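Local coordinates for protein Alpha/beta hydrolase (Enterobacter asburiae, PDB 6KMO) that probably hydrolyses carboxylic ester bonds, acting as an esterase or lipase of the alpha/beta hydrolase family, at residues M103-G108 with N184-V189; D137-P142 with I150-E155. The protein carries 2 engineered substitutions. One frame throughout, in Å; residues are numbered along the deposited sequence. Where two conformers were deposited one is given.

Interaction 1. Residues M103-G108 with N184-V189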
ATOM      1  N   MET A 103       1.248  15.401 -13.935  1.00  5.33           N
ATOM      2  CA  MET A 103       0.104  15.383 -14.835  1.00  5.81           C
ATOM      3  C   MET A 103      -0.944  14.460 -14.231  1.00  5.86           C
ATOM      4  O   MET A 103      -0.611  13.466 -13.571  1.00  6.34           O
ATOM      5  CB  MET A 103       0.515  14.875 -16.215  1.00  6.02           C
ATOM      6  CG  MET A 103       1.752  15.566 -16.798  1.00  5.74           C
ATOM      7  SD  MET A 103       1.694  17.432 -16.956  1.00  1.59           S
ATOM      8  CE  MET A 103       0.243  17.565 -18.060  1.00  9.40           C
ATOM      9  N   PHE A 104      -2.215  14.802 -14.437  1.00  6.17           N
ATOM     10  CA  PHE A 104      -3.314  13.986 -13.946  1.00  5.93           C
ATOM     11  C   PHE A 104      -4.234  13.611 -15.096  1.00  6.09           C
ATOM     12  O   PHE A 104      -4.839  14.491 -15.724  1.00  6.26           O
ATOM     13  CB  PHE A 104      -4.118  14.621 -12.810  1.00  5.92           C
ATOM     14  CG  PHE A 104      -5.115  13.651 -12.245  1.00  6.19           C
ATOM     15  CD1 PHE A 104      -4.747  12.751 -11.264  1.00  6.73           C
ATOM     16  CD2 PHE A 104      -6.379  13.547 -12.801  1.00  5.85           C
ATOM     17  CE1 PHE A 104      -5.633  11.797 -10.809  1.00  6.80           C
ATOM     18  CE2 PHE A 104      -7.261  12.597 -12.368  1.00  6.18           C
ATOM     19  CZ  PHE A 104      -6.895  11.715 -11.362  1.00  6.00           C
ATOM     20  N   PHE A 105      -4.344  12.302 -15.355  1.00  4.62           N
ATOM     21  CA  PHE A 105      -5.145  11.729 -16.425  1.00  5.32           C
ATOM     22  C   PHE A 105      -6.340  11.036 -15.783  1.00  5.43           C
ATOM     23  O   PHE A 105      -6.185  10.039 -15.076  1.00  5.59           O
ATOM     24  CB  PHE A 105      -4.283  10.769 -17.246  1.00  5.49           C
ATOM     25  CG  PHE A 105      -3.011  11.389 -17.761  1.00  5.47           C
ATOM     26  CD1 PHE A 105      -3.010  12.655 -18.329  1.00  6.75           C
ATOM     27  CD2 PHE A 105      -1.824  10.703 -17.691  1.00  6.60           C
ATOM     28  CE1 PHE A 105      -1.836  13.224 -18.798  1.00  7.56           C
ATOM     29  CE2 PHE A 105      -0.651  11.266 -18.165  1.00  7.06           C
ATOM     30  CZ  PHE A 105      -0.664  12.547 -18.716  1.00  6.94           C
ATOM     31  N   HIS A 106      -7.532  11.566 -16.027  1.00  6.01           N
ATOM     32  CA  HIS A 106      -8.732  11.050 -15.395  1.00  5.00           C
ATOM     33  C   HIS A 106      -9.186   9.741 -16.033  1.00  5.92           C
ATOM     34  O   HIS A 106      -8.867   9.424 -17.178  1.00  6.01           O
ATOM     35  CB  HIS A 106      -9.848  12.091 -15.411  1.00  5.78           C
ATOM     36  CG  HIS A 106     -10.528  12.286 -16.734  1.00  5.61           C
ATOM     37  ND1 HIS A 106     -11.520  11.440 -17.177  1.00  6.23           N
ATOM     38  CD2 HIS A 106     -10.425  13.263 -17.665  1.00  6.22           C
ATOM     39  CE1 HIS A 106     -11.983  11.873 -18.333  1.00  6.20           C
ATOM     40  NE2 HIS A 106     -11.333  12.975 -18.656  1.00  6.72           N
ATOM     41  N   GLY A 107      -9.964   8.984 -15.262  1.00  5.28           N
ATOM     42  CA  GLY A 107     -10.598   7.775 -15.731  1.00  6.06           C
ATOM     43  C   GLY A 107     -12.040   7.990 -16.143  1.00  6.57           C
ATOM     44  O   GLY A 107     -12.546   9.107 -16.222  1.00  6.93           O
ATOM     45  N   GLY A 108     -12.713   6.872 -16.402  1.00  7.28           N
ATOM     46  CA  GLY A 108     -14.046   6.903 -16.963  1.00  7.65           C
ATOM     47  C   GLY A 108     -14.234   6.132 -18.249  1.00  7.37           C
ATOM     48  O   GLY A 108     -15.226   6.358 -18.963  1.00  7.88           O
ATOM     49  N   ASN A 184      -3.881   3.829 -17.639  1.00  5.04           N
ATOM     50  CA  ASN A 184      -3.474   3.453 -18.991  1.00  4.38           C
ATOM     51  C   ASN A 184      -2.766   4.610 -19.674  1.00  5.26           C
ATOM     52  O   ASN A 184      -1.702   4.436 -20.278  1.00  6.33           O
ATOM     53  CB  ASN A 184      -4.741   3.053 -19.757  1.00  5.19           C
ATOM     54  CG  ASN A 184      -4.483   2.632 -21.172  1.00  5.99           C
ATOM     55  OD1 ASN A 184      -4.509   3.470 -22.078  1.00  6.67           O
ATOM     56  ND2 ASN A 184      -4.264   1.343 -21.385  1.00  6.27           N
ATOM     57  N   MET A 185      -3.343   5.810 -19.549  1.00  5.48           N
ATOM     58  CA  MET A 185      -2.796   7.017 -20.173  1.00  5.97           C
ATOM     59  C   MET A 185      -1.418   7.363 -19.612  1.00  5.98           C
ATOM     60  O   MET A 185      -0.542   7.828 -20.355  1.00  6.18           O
ATOM     61  CB  MET A 185      -3.811   8.153 -20.009  1.00  5.90           C
ATOM     62  CG  MET A 185      -3.567   9.399 -20.880  1.00  6.77           C
ATOM     63  SD  MET A 185      -5.016  10.580 -20.918  1.00  2.99           S
ATOM     64  CE  MET A 185      -6.159   9.621 -21.930  1.00 11.78           C
ATOM     65  N   VAL A 186      -1.187   7.122 -18.313  1.00  5.22           N
ATOM     66  CA  VAL A 186       0.147   7.277 -17.729  1.00  5.57           C
ATOM     67  C   VAL A 186       1.160   6.443 -18.510  1.00  5.88           C
ATOM     68  O   VAL A 186       2.220   6.931 -18.928  1.00  6.42           O
ATOM     69  CB  VAL A 186       0.133   6.870 -16.241  1.00  5.11           C
ATOM     70  CG1 VAL A 186       1.567   6.658 -15.720  1.00  6.77           C
ATOM     71  CG2 VAL A 186      -0.603   7.902 -15.391  1.00  6.40           C
ATOM     72  N   ALA A 187       0.867   5.150 -18.674  1.00  5.54           N
ATOM     73  CA  ALA A 187       1.772   4.278 -19.415  1.00  6.12           C
ATOM     74  C   ALA A 187       1.940   4.740 -20.859  1.00  6.97           C
ATOM     75  O   ALA A 187       3.056   4.721 -21.399  1.00  6.42           O
ATOM     76  CB  ALA A 187       1.260   2.832 -19.364  1.00  6.83           C
ATOM     77  N   SER A 188       0.853   5.177 -21.493  0.67  6.17           N
ATOM     78  CA  SER A 188       0.912   5.596 -22.887  0.67  5.84           C
ATOM     79  C   SER A 188       1.802   6.816 -23.053  0.67  6.74           C
ATOM     80  O   SER A 188       2.576   6.914 -24.018  0.67  7.22           O
ATOM     81  CB  SER A 188      -0.505   5.895 -23.353  0.67  8.58           C
ATOM     82  OG  SER A 188      -0.557   6.019 -24.749  0.67  8.16           O
ATOM     83  N   VAL A 189       1.697   7.774 -22.135  1.00  6.65           N
ATOM     84  CA  VAL A 189       2.528   8.974 -22.198  1.00  6.85           C
ATOM     85  C   VAL A 189       3.976   8.627 -21.904  1.00  6.24           C
ATOM     86  O   VAL A 189       4.889   9.120 -22.570  1.00  6.61           O
ATOM     87  CB  VAL A 189       1.975  10.047 -21.246  1.00  5.80           C
ATOM     88  CG1 VAL A 189       2.971  11.206 -21.067  1.00  8.13           C
ATOM     89  CG2 VAL A 189       0.659  10.576 -21.775  1.00  6.22           C
TER
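F105, at the end of strand 99-105, pushes its ring against helix 181-195 and meets M185, V186 and V189 there. M185 does most of the touching. Its CG lies over one face of the F105 ring, 4.1 Å from the centroid and 25° off the ring normal, which is the geometry of a CH-pi contact displaced toward the rim. The closest atom of the ring is F105 CG, 3.7 Å from M185 CG. The sulfur follows more obliquely, with M185 SD 4.4 Å from the F105 centroid, a Met-aromatic contact that extends back to the root of the ring, where M185 SD is 3.7 Å from F105 CB. M185 reaches this place because its CG stands trans to the backbone N (chi1 -166°); the bend comes only at the last torsion. Farther round the ring, V186 CG2 approaches F105 CD2 to 3.8 Å, and one helical turn beyond M185, V189 CG2 sits 3.9 Å from F105 CZ. All four residues are buried, and their contact is made by van der Waals and CH-pi packing.

The backbones set the spacing: the axes of strand 103-105 and helix 184-189 come within 8.7 Å at an angle of 129°. The strand is held in the sheet by backbone hydrogen bonds of M103 and F105 to V177, while F104 turns away from the helix and packs against helix 115-129. Beyond the strand, H106 ND1 donates to G107 O at 2.7 Å, tying down the start of the glycine-rich loop. This is strand-on-helix packing of the alpha/beta hydrolase fold; the HGGG sequence beginning at H106 is consistent with the oxyanion-hole loop of hormone-sensitive-lipase-like esterases, and helix 181-195 follows the probable nucleophile elbow.

Interaction 2. Residues D137-P142 with I150-E155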
ATOM      1  N   ASP A 137      -7.662  18.110 -20.061  1.00  7.79           N
ATOM      2  CA  ASP A 137      -9.043  17.901 -20.519  1.00  7.07           C
ATOM      3  C   ASP A 137      -9.041  17.251 -21.905  1.00  8.06           C
ATOM      4  O   ASP A 137      -9.313  17.868 -22.924  1.00  9.89           O
ATOM      5  CB  ASP A 137      -9.813  19.221 -20.522  1.00  8.22           C
ATOM      6  CG  ASP A 137     -11.321  19.035 -20.386  1.00 13.52           C
ATOM      7  OD1 ASP A 137     -11.796  18.144 -19.632  1.00 11.97           O
ATOM      8  OD2 ASP A 137     -12.064  19.829 -21.014  1.00 18.32           O
ATOM      9  N   TYR A 138      -8.699  15.968 -21.937  1.00  7.42           N
ATOM     10  CA  TYR A 138      -8.602  15.264 -23.215  1.00  8.01           C
ATOM     11  C   TYR A 138      -9.988  15.027 -23.814  1.00  7.03           C
ATOM     12  O   TYR A 138     -11.008  15.006 -23.119  1.00  8.04           O
ATOM     13  CB  TYR A 138      -7.827  13.955 -23.047  1.00  7.41           C
ATOM     14  CG  TYR A 138      -8.394  12.900 -22.106  1.00  6.25           C
ATOM     15  CD1 TYR A 138      -9.407  12.063 -22.515  1.00  6.76           C
ATOM     16  CD2 TYR A 138      -7.873  12.716 -20.830  1.00  6.50           C
ATOM     17  CE1 TYR A 138      -9.886  11.058 -21.689  1.00  7.19           C
ATOM     18  CE2 TYR A 138      -8.344  11.727 -19.997  1.00  6.44           C
ATOM     19  CZ  TYR A 138      -9.355  10.894 -20.433  1.00  6.75           C
ATOM     20  OH  TYR A 138      -9.849   9.888 -19.640  1.00  5.99           O
ATOM     21  N   THR A 139     -10.023  14.854 -25.124  1.00  7.04           N
ATOM     22  CA  THR A 139     -11.302  14.680 -25.811  1.00  6.86           C
ATOM     23  C   THR A 139     -11.885  13.310 -25.491  1.00  6.93           C
ATOM     24  O   THR A 139     -11.175  12.299 -25.623  1.00  7.83           O
ATOM     25  CB  THR A 139     -11.120  14.802 -27.323  1.00  7.81           C
ATOM     26  OG1 THR A 139     -10.501  16.058 -27.624  1.00 10.06           O
ATOM     27  CG2 THR A 139     -12.466  14.716 -28.034  1.00  8.49           C
ATOM     28  N   PRO A 140     -13.158  13.232 -25.086  1.00  7.17           N
ATOM     29  CA  PRO A 140     -13.764  11.931 -24.778  1.00  7.34           C
ATOM     30  C   PRO A 140     -14.011  11.109 -26.032  1.00  7.35           C
ATOM     31  O   PRO A 140     -14.031  11.604 -27.161  1.00  7.49           O
ATOM     32  CB  PRO A 140     -15.101  12.287 -24.125  1.00  9.35           C
ATOM     33  CG  PRO A 140     -15.068  13.755 -23.862  1.00 20.37           C
ATOM     34  CD  PRO A 140     -14.089  14.344 -24.816  1.00  9.27           C
ATOM     35  N   SER A 141     -14.239   9.825 -25.806  1.00  7.19           N
ATOM     36  CA  SER A 141     -14.776   8.915 -26.801  1.00  7.24           C
ATOM     37  C   SER A 141     -16.286   8.796 -26.627  1.00  7.98           C
ATOM     38  O   SER A 141     -16.801   8.905 -25.510  1.00  8.08           O
ATOM     39  CB  SER A 141     -14.140   7.529 -26.661  1.00  8.30           C
ATOM     40  OG  SER A 141     -12.738   7.581 -26.928  1.00  8.03           O
ATOM     41  N   PRO A 142     -17.043   8.552 -27.713  1.00  7.89           N
ATOM     42  CA  PRO A 142     -16.580   8.281 -29.073  1.00  8.52           C
ATOM     43  C   PRO A 142     -16.358   9.507 -29.944  1.00  8.48           C
ATOM     44  O   PRO A 142     -16.077   9.350 -31.130  1.00  9.63           O
ATOM     45  CB  PRO A 142     -17.717   7.425 -29.634  1.00  9.26           C
ATOM     46  CG  PRO A 142     -18.929   7.971 -28.974  1.00  8.69           C
ATOM     47  CD  PRO A 142     -18.487   8.311 -27.566  1.00  9.23           C
ATOM     48  N   ILE A 150      -4.450  10.263 -26.048  1.00  6.77           N
ATOM     49  CA  ILE A 150      -3.089  10.027 -25.552  1.00  7.81           C
ATOM     50  C   ILE A 150      -2.091  10.983 -26.201  1.00  8.10           C
ATOM     51  O   ILE A 150      -1.049  11.294 -25.610  1.00  7.79           O
ATOM     52  CB  ILE A 150      -2.639   8.551 -25.647  1.00  7.58           C
ATOM     53  CG1 ILE A 150      -2.628   8.073 -27.096  1.00  8.46           C
ATOM     54  CG2 ILE A 150      -3.500   7.675 -24.735  1.00  8.54           C
ATOM     55  CD1 ILE A 150      -1.639   6.967 -27.342  1.00 13.66           C
ATOM     56  N   ASN A 151      -2.383  11.466 -27.409  1.00  7.69           N
ATOM     57  CA  ASN A 151      -1.547  12.490 -28.014  1.00  8.31           C
ATOM     58  C   ASN A 151      -1.693  13.809 -27.268  1.00  8.36           C
ATOM     59  O   ASN A 151      -0.693  14.480 -26.979  1.00  8.29           O
ATOM     60  CB  ASN A 151      -1.909  12.684 -29.472  1.00  8.47           C
ATOM     61  CG  ASN A 151      -1.136  13.821 -30.073  1.00 14.64           C
ATOM     62  OD1 ASN A 151       0.068  13.726 -30.191  1.00 17.03           O
ATOM     63  ND2 ASN A 151      -1.790  14.905 -30.364  1.00 15.63           N
ATOM     64  N   GLN A 152      -2.936  14.200 -26.961  1.00  8.00           N
ATOM     65  CA  GLN A 152      -3.162  15.400 -26.166  1.00  8.25           C
ATOM     66  C   GLN A 152      -2.440  15.312 -24.836  1.00  8.37           C
ATOM     67  O   GLN A 152      -1.805  16.280 -24.404  1.00  8.61           O
ATOM     68  CB  GLN A 152      -4.656  15.618 -25.928  1.00  7.02           C
ATOM     69  CG  GLN A 152      -5.423  15.997 -27.175  1.00  7.54           C
ATOM     70  CD  GLN A 152      -6.911  15.884 -27.006  1.00 10.60           C
ATOM     71  OE1 GLN A 152      -7.408  15.048 -26.267  1.00  8.08           O
ATOM     72  NE2 GLN A 152      -7.641  16.708 -27.730  1.00 18.24           N
ATOM     73  N   ALA A 153      -2.519  14.155 -24.180  1.00  6.88           N
ATOM     74  CA  ALA A 153      -1.861  13.978 -22.893  1.00  7.31           C
ATOM     75  C   ALA A 153      -0.351  14.146 -23.018  1.00  7.45           C
ATOM     76  O   ALA A 153       0.276  14.804 -22.173  1.00  7.16           O
ATOM     77  CB  ALA A 153      -2.195  12.589 -22.359  1.00  7.61           C
ATOM     78  N   TYR A 154       0.244  13.557 -24.057  1.00  7.05           N
ATOM     79  CA  TYR A 154       1.687  13.689 -24.253  1.00  7.01           C
ATOM     80  C   TYR A 154       2.078  15.138 -24.552  1.00  8.50           C
ATOM     81  O   TYR A 154       3.044  15.661 -23.984  1.00  6.82           O
ATOM     82  CB  TYR A 154       2.205  12.741 -25.349  1.00  8.35           C
ATOM     83  CG  TYR A 154       3.668  12.979 -25.618  1.00  8.38           C
ATOM     84  CD1 TYR A 154       4.631  12.521 -24.754  1.00  8.54           C
ATOM     85  CD2 TYR A 154       4.071  13.750 -26.688  1.00 11.50           C
ATOM     86  CE1 TYR A 154       5.977  12.771 -24.955  1.00  8.72           C
ATOM     87  CE2 TYR A 154       5.407  14.016 -26.899  1.00 16.62           C
ATOM     88  CZ  TYR A 154       6.348  13.519 -26.036  1.00 13.90           C
ATOM     89  OH  TYR A 154       7.676  13.791 -26.270  1.00 19.06           O
ATOM     90  N   GLU A 155       1.341  15.796 -25.447  1.00  8.22           N
ATOM     91  CA  GLU A 155       1.659  17.181 -25.773  1.00  8.53           C
ATOM     92  C   GLU A 155       1.547  18.077 -24.547  1.00  8.78           C
ATOM     93  O   GLU A 155       2.376  18.973 -24.342  1.00  8.88           O
ATOM     94  CB  GLU A 155       0.755  17.669 -26.906  1.00 10.82           C
ATOM     95  CG  GLU A 155       1.053  17.043 -28.273  1.00 12.26           C
ATOM     96  CD  GLU A 155       2.361  17.506 -28.886  1.00 19.15           C
ATOM     97  OE1 GLU A 155       2.912  18.536 -28.458  1.00 22.37           O
ATOM     98  OE2 GLU A 155       2.840  16.832 -29.825  1.00 33.71           O
TER
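Q152 carries the contact from the helix, gripping T139 with both ends of its side-chain amide and brushing Y138. Earlier in the segment, I150 directs its CB away from the 137-142 loop, and its carbonyl oxygen accepts from Q192 NE2 of helix 181-195, while N151 lies against L4 of the second subunit.

Q152 itself points at the loop, its chain extended beyond CG. The amide oxygen accepts from the backbone: T139 N lies 2.9 Å from Q152 OE1, the N-H...O angle is 166°, and the donor sits in the carbonyl plane on a lone pair. The amide nitrogen donates in turn, with Q152 NE2 2.9 Å from T139 OG1 at 164°, and the hydroxyl oxygen stays close to the amide plane. Both bonds are nearly straight, so together they fix the rotation of the amide. T139 can offer the pair because its OG1 stands beside its own backbone N (chi1 -56°), presenting donor and acceptor to one partner. Q152 OE1 also packs against Y138, 3.3 Å from its CA and 3.4 Å from its CB; the Y138 ring then leads away from the helix, and its hydroxyl finds its hydrogen-bond partner in H106 O.

Past Q152, E155, like N151, packs on L4 of the second subunit. Here a two-bond side-chain amide bridge pins the loop leaving strand 132-136 to helix 148-163, within the beta-alpha-beta crossover of the alpha/beta hydrolase fold that leads on to strand 174-179.

How the interactions relate
The centres of the two interactions lie about 9 Å apart, and interaction 2 falls inside the chain loop that interaction 1 closes: 103-108 comes first, then 137-142, 150-155 and finally 184-189. Helices 148-163 and 181-195 pack side by side, with V189 CG2 3.5 Å from A153 CB. Strand 99-105 lies between strands 132-136 and 174-179 in the sheet, so the crossover carrying interaction 2 spans the strand used by interaction 1. Y138 joins them directly, its CD2 3.6 Å from M185 SD. The loop after strand 132-136 is thus packed beside the probable oxyanion-hole loop and the helix behind the probable nucleophile.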